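Cysteine S-methyltransferase NleE (Escherichia coli O157:H7, PDB 4R29) probably blocks host NF-kappa-B signalling by using S-adenosylmethionine to methylate a zinc-finger cysteine of TAB2 and TAB3. Local coordinates at residues L122-F136 with L144-L156. The protein carries 1 engineered substitution. Sequence-based numbering, arbitrary orientation.
Sequences LHALCELPDICCKIF and LYIVVVYRNDSPL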
loop_
_atom_site.group_PDB
_atom_site.type_symbol
_atom_site.label_atom_id
_atom_site.label_comp_id
_atom_site.label_asym_id
_atom_site.label_seq_id
_atom_site.Cartn_x
_atom_site.Cartn_y
_atom_site.Cartn_z
ATOM N N LEU A 122 8.485 -2.248 4.709
ATOM C CA LEU A 122 7.204 -2.172 5.381
ATOM C C LEU A 122 7.451 -2.069 6.891
ATOM O O LEU A 122 6.806 -1.284 7.584
ATOM C CB LEU A 122 6.336 -3.396 5.027
ATOM C CG LEU A 122 5.054 -3.585 5.851
ATOM C CD1 LEU A 122 4.152 -2.329 5.771
ATOM C CD2 LEU A 122 4.269 -4.883 5.485
ATOM N N HIS A 123 8.391 -2.866 7.397
ATOM C CA HIS A 123 8.691 -2.840 8.825
ATOM C C HIS A 123 9.341 -1.523 9.249
ATOM O O HIS A 123 9.001 -0.971 10.287
ATOM C CB HIS A 123 9.514 -4.069 9.241
ATOM C CG HIS A 123 8.699 -5.319 9.294
ATOM N ND1 HIS A 123 8.304 -6.001 8.159
ATOM C CD2 HIS A 123 8.131 -5.972 10.337
ATOM C CE1 HIS A 123 7.552 -7.030 8.505
ATOM N NE2 HIS A 123 7.434 -7.040 9.816
ATOM N N ALA A 124 10.257 -1.017 8.428
ATOM C CA ALA A 124 10.908 0.265 8.702
ATOM C C ALA A 124 9.897 1.419 8.703
ATOM O O ALA A 124 9.979 2.338 9.536
ATOM C CB ALA A 124 12.037 0.532 7.689
ATOM N N LEU A 125 8.954 1.364 7.760
ATOM C CA LEU A 125 7.941 2.398 7.580
ATOM C C LEU A 125 7.113 2.596 8.848
ATOM O O LEU A 125 6.769 3.730 9.221
ATOM C CB LEU A 125 6.984 1.980 6.464
ATOM C CG LEU A 125 6.969 2.719 5.143
ATOM C CD1 LEU A 125 5.621 2.419 4.492
ATOM C CD2 LEU A 125 7.157 4.232 5.323
ATOM N N CYS A 126 6.773 1.473 9.476
ATOM C CA CYS A 126 5.941 1.437 10.672
ATOM C C CYS A 126 6.610 1.979 11.930
ATOM O O CYS A 126 5.942 2.174 12.954
ATOM C CB CYS A 126 5.483 0.007 10.926
ATOM S SG CYS A 126 4.220 -0.511 9.772
ATOM N N GLU A 127 7.918 2.220 11.852
ATOM C CA GLU A 127 8.652 2.756 12.991
ATOM C C GLU A 127 8.888 4.274 12.927
ATOM O O GLU A 127 9.576 4.823 13.777
ATOM C CB GLU A 127 9.971 1.991 13.193
ATOM C CG GLU A 127 9.786 0.470 13.331
ATOM C CD GLU A 127 11.110 -0.291 13.536
ATOM O OE1 GLU A 127 12.193 0.271 13.255
ATOM O OE2 GLU A 127 11.064 -1.465 13.977
ATOM N N LEU A 128 8.310 4.948 11.937
ATOM C CA LEU A 128 8.437 6.405 11.815
ATOM C C LEU A 128 7.349 7.156 12.589
ATOM O O LEU A 128 6.210 6.699 12.664
ATOM C CB LEU A 128 8.389 6.816 10.344
ATOM C CG LEU A 128 9.519 6.303 9.450
ATOM C CD1 LEU A 128 9.138 6.429 7.976
ATOM C CD2 LEU A 128 10.851 7.024 9.758
ATOM N N PRO A 129 7.683 8.326 13.152
ATOM C CA PRO A 129 6.647 8.980 13.966
ATOM C C PRO A 129 5.457 9.402 13.099
ATOM O O PRO A 129 5.666 9.903 11.983
ATOM C CB PRO A 129 7.356 10.218 14.546
ATOM C CG PRO A 129 8.860 9.986 14.309
ATOM C CD PRO A 129 8.924 9.123 13.067
ATOM N N ASP A 130 4.245 9.177 13.610
ATOM C CA ASP A 130 2.997 9.603 12.970
ATOM C C ASP A 130 2.748 8.955 11.604
ATOM O O ASP A 130 1.954 9.453 10.813
ATOM C CB ASP A 130 2.955 11.118 12.834
ATOM C CG ASP A 130 3.313 11.821 14.128
ATOM O OD1 ASP A 130 2.555 11.652 15.110
ATOM O OD2 ASP A 130 4.353 12.523 14.162
ATOM N N ILE A 131 3.444 7.856 11.337
ATOM C CA ILE A 131 3.258 7.098 10.114
ATOM C C ILE A 131 2.480 5.812 10.406
ATOM O O ILE A 131 2.961 4.947 11.138
ATOM C CB ILE A 131 4.614 6.749 9.478
ATOM C CG1 ILE A 131 5.417 8.025 9.217
ATOM C CG2 ILE A 131 4.414 5.985 8.192
ATOM C CD1 ILE A 131 4.757 8.948 8.236
ATOM N N CYS A 132 1.279 5.700 9.840
ATOM C CA CYS A 132 0.460 4.500 10.002
ATOM C C CYS A 132 0.281 3.712 8.694
ATOM O O CYS A 132 0.194 4.288 7.600
ATOM C CB CYS A 132 -0.911 4.865 10.572
ATOM S SG CYS A 132 -0.863 5.807 12.118
ATOM N N CYS A 133 0.220 2.390 8.820
ATOM C CA CYS A 133 -0.051 1.513 7.681
ATOM C C CYS A 133 -1.272 0.635 7.951
ATOM O O CYS A 133 -1.273 -0.160 8.892
ATOM C CB CYS A 133 1.159 0.620 7.381
ATOM S SG CYS A 133 2.621 1.519 6.789
ATOM N N LYS A 134 -2.314 0.784 7.140
ATOM C CA LYS A 134 -3.418 -0.171 7.168
ATOM C C LYS A 134 -3.083 -1.288 6.182
ATOM O O LYS A 134 -2.784 -1.021 5.013
ATOM C CB LYS A 134 -4.750 0.502 6.824
ATOM C CG LYS A 134 -5.260 1.450 7.913
ATOM C CD LYS A 134 -6.593 2.134 7.519
ATOM C CE LYS A 134 -7.160 3.015 8.639
ATOM N NZ LYS A 134 -7.936 2.236 9.655
ATOM N N ILE A 135 -3.083 -2.530 6.658
ATOM C CA ILE A 135 -2.621 -3.658 5.856
ATOM C C ILE A 135 -3.722 -4.689 5.716
ATOM O O ILE A 135 -4.450 -4.953 6.673
ATOM C CB ILE A 135 -1.405 -4.354 6.498
ATOM C CG1 ILE A 135 -0.292 -3.345 6.784
ATOM C CG2 ILE A 135 -0.905 -5.492 5.598
ATOM C CD1 ILE A 135 0.816 -3.865 7.706
ATOM N N PHE A 136 -3.842 -5.268 4.524
ATOM C CA PHE A 136 -4.781 -6.368 4.302
ATOM C C PHE A 136 -4.446 -7.156 3.048
ATOM O O PHE A 136 -3.797 -6.636 2.142
ATOM C CB PHE A 136 -6.224 -5.873 4.240
ATOM C CG PHE A 136 -6.438 -4.754 3.272
ATOM C CD1 PHE A 136 -6.195 -3.439 3.649
ATOM C CD2 PHE A 136 -6.888 -5.007 1.993
ATOM C CE1 PHE A 136 -6.397 -2.395 2.766
ATOM C CE2 PHE A 136 -7.087 -3.956 1.090
ATOM C CZ PHE A 136 -6.839 -2.648 1.484
ATOM N N LEU A 144 -0.076 -11.636 -1.907
ATOM C CA LEU A 144 0.045 -10.191 -1.942
ATOM C C LEU A 144 -0.779 -9.510 -0.848
ATOM O O LEU A 144 -1.922 -9.891 -0.578
ATOM C CB LEU A 144 -0.390 -9.676 -3.313
ATOM C CG LEU A 144 0.673 -9.033 -4.204
ATOM C CD1 LEU A 144 2.057 -9.614 -3.945
ATOM C CD2 LEU A 144 0.287 -9.154 -5.676
ATOM N N TYR A 145 -0.179 -8.506 -0.216
ATOM C CA TYR A 145 -0.887 -7.656 0.742
ATOM C C TYR A 145 -0.878 -6.201 0.291
ATOM O O TYR A 145 0.121 -5.714 -0.212
ATOM C CB TYR A 145 -0.266 -7.778 2.130
ATOM C CG TYR A 145 -0.543 -9.105 2.759
ATOM C CD1 TYR A 145 0.217 -10.222 2.428
ATOM C CD2 TYR A 145 -1.589 -9.258 3.660
ATOM C CE1 TYR A 145 -0.054 -11.453 2.989
ATOM C CE2 TYR A 145 -1.861 -10.487 4.234
ATOM C CZ TYR A 145 -1.092 -11.581 3.893
ATOM O OH TYR A 145 -1.362 -12.806 4.466
ATOM N N ILE A 146 -2.007 -5.524 0.456
ATOM C CA ILE A 146 -2.092 -4.088 0.216
ATOM C C ILE A 146 -1.632 -3.329 1.465
ATOM O O ILE A 146 -2.006 -3.677 2.588
ATOM C CB ILE A 146 -3.549 -3.660 -0.097
ATOM C CG1 ILE A 146 -4.129 -4.498 -1.231
ATOM C CG2 ILE A 146 -3.626 -2.167 -0.421
ATOM C CD1 ILE A 146 -3.520 -4.202 -2.538
ATOM N N VAL A 147 -0.831 -2.286 1.260
ATOM C CA VAL A 147 -0.462 -1.378 2.338
ATOM C C VAL A 147 -0.928 0.034 2.046
ATOM O O VAL A 147 -0.555 0.635 1.036
ATOM C CB VAL A 147 1.058 -1.360 2.578
ATOM C CG1 VAL A 147 1.384 -0.540 3.833
ATOM C CG2 VAL A 147 1.600 -2.796 2.676
ATOM N N VAL A 148 -1.756 0.563 2.935
ATOM C CA VAL A 148 -2.189 1.949 2.857
ATOM C C VAL A 148 -1.436 2.745 3.925
ATOM O O VAL A 148 -1.670 2.576 5.132
ATOM C CB VAL A 148 -3.721 2.086 3.085
ATOM C CG1 VAL A 148 -4.174 3.537 2.944
ATOM C CG2 VAL A 148 -4.505 1.195 2.109
ATOM N N VAL A 149 -0.524 3.603 3.476
ATOM C CA VAL A 149 0.313 4.385 4.383
ATOM C C VAL A 149 -0.181 5.846 4.443
ATOM O O VAL A 149 -0.446 6.465 3.406
ATOM C CB VAL A 149 1.819 4.294 3.965
ATOM C CG1 VAL A 149 2.004 4.733 2.512
ATOM C CG2 VAL A 149 2.736 5.105 4.918
ATOM N N TYR A 150 -0.330 6.380 5.655
ATOM C CA TYR A 150 -0.861 7.735 5.836
ATOM C C TYR A 150 -0.217 8.524 6.992
ATOM O O TYR A 150 0.364 7.939 7.919
ATOM C CB TYR A 150 -2.390 7.712 5.986
ATOM C CG TYR A 150 -2.919 6.956 7.201
ATOM C CD1 TYR A 150 -3.087 5.570 7.163
ATOM C CD2 TYR A 150 -3.267 7.635 8.376
ATOM C CE1 TYR A 150 -3.589 4.870 8.251
ATOM C CE2 TYR A 150 -3.762 6.953 9.487
ATOM C CZ TYR A 150 -3.918 5.566 9.419
ATOM O OH TYR A 150 -4.397 4.874 10.510
ATOM N N ARG A 151 -0.311 9.853 6.906
ATOM C CA ARG A 151 0.140 10.749 7.978
ATOM C C ARG A 151 -0.911 10.776 9.072
ATOM O O ARG A 151 -2.058 11.167 8.831
ATOM C CB ARG A 151 0.318 12.187 7.475
ATOM C CG ARG A 151 1.234 12.375 6.269
ATOM C CD ARG A 151 2.685 12.087 6.591
ATOM N NE ARG A 151 3.180 12.840 7.746
ATOM C CZ ARG A 151 4.458 13.152 7.944
ATOM N NH1 ARG A 151 5.380 12.816 7.034
ATOM N NH2 ARG A 151 4.813 13.825 9.039
ATOM N N ASN A 152 -0.529 10.358 10.270
ATOM C CA ASN A 152 -1.421 10.424 11.426
ATOM C C ASN A 152 -1.466 11.844 11.991
ATOM O O ASN A 152 -2.367 12.208 12.757
ATOM C CB ASN A 152 -0.923 9.466 12.503
ATOM C CG ASN A 152 -2.037 8.943 13.368
ATOM O OD1 ASN A 152 -3.199 8.888 12.947
ATOM N ND2 ASN A 152 -1.696 8.550 14.586
ATOM N N ASP A 153 -0.477 12.642 11.606
ATOM C CA ASP A 153 -0.327 14.000 12.121
ATOM C C ASP A 153 -1.041 15.002 11.227
ATOM O O ASP A 153 -0.865 16.204 11.367
ATOM C CB ASP A 153 1.157 14.373 12.320
ATOM C CG ASP A 153 2.038 14.015 11.115
ATOM O OD1 ASP A 153 1.590 13.289 10.204
ATOM O OD2 ASP A 153 3.204 14.450 11.084
ATOM N N SER A 154 -1.836 14.492 10.295
ATOM C CA SER A 154 -2.729 15.336 9.510
ATOM C C SER A 154 -4.076 14.651 9.479
ATOM O O SER A 154 -4.140 13.447 9.259
ATOM C CB SER A 154 -2.226 15.508 8.081
ATOM O OG SER A 154 -3.297 15.868 7.218
ATOM N N PRO A 155 -5.158 15.420 9.686
ATOM C CA PRO A 155 -6.502 14.837 9.730
ATOM C C PRO A 155 -6.889 14.207 8.390
ATOM O O PRO A 155 -7.741 13.325 8.377
ATOM C CB PRO A 155 -7.398 16.038 10.057
ATOM C CG PRO A 155 -6.637 17.218 9.550
ATOM C CD PRO A 155 -5.187 16.892 9.770
ATOM N N LEU A 156 -6.256 14.634 7.298
ATOM C CA LEU A 156 -6.500 14.027 5.993
ATOM C C LEU A 156 -5.959 12.594 5.873
ATOM O O LEU A 156 -6.427 11.818 5.049
ATOM C CB LEU A 156 -5.921 14.896 4.873
ATOM C CG LEU A 156 -6.626 16.221 4.560
ATOM C CD1 LEU A 156 -5.793 17.069 3.619
ATOM C CD2 LEU A 156 -7.990 15.972 3.955
#
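Strands 131-136 and 145-151 form an antiparallel beta hairpin, their axes 159° apart, with two backbone hydrogen bonds in each of the pairs Cys132-Tyr150, Lys134-Val148 and Phe136-Ile146, and a further one from Asn152 N to Asp130 O (2.7 Å). On the face that meets helix 155-181, Tyr150 has CG between its backbone N and carbonyl carbon (chi1 63°), which swings the ring across to the neighbouring strand. Cys132 CB sits over one ring face, 3.3 Å from Tyr150 CZ, in a CH-pi contact, while Lys134 CG meets the ring edge. Further along, Ile146 CB lies over a face of the Phe136 ring, 3.7 Å from Phe136 CE2. The other face is largely apolar: Val147 CG1 touches Cys133 CB and, at 3.8 Å, Leu122 CD1 of helix 120-125, and Val149 CG2 packs beside Ile131 CG2. At its end, Arg151 grips Asp153 side-on, NE to OD1 (3.0 Å) and NH2 to OD2 (2.7 Å), and Ile131 CD1 rests on its guanidinium face. The Asp130 carboxylate stacks on that of Asp153, their planes 17° apart. Arg151 probably offsets the repulsion between these two acids, while the aliphatic contacts join the hairpin to helix 120-125 close to the S-adenosylmethionine pocket.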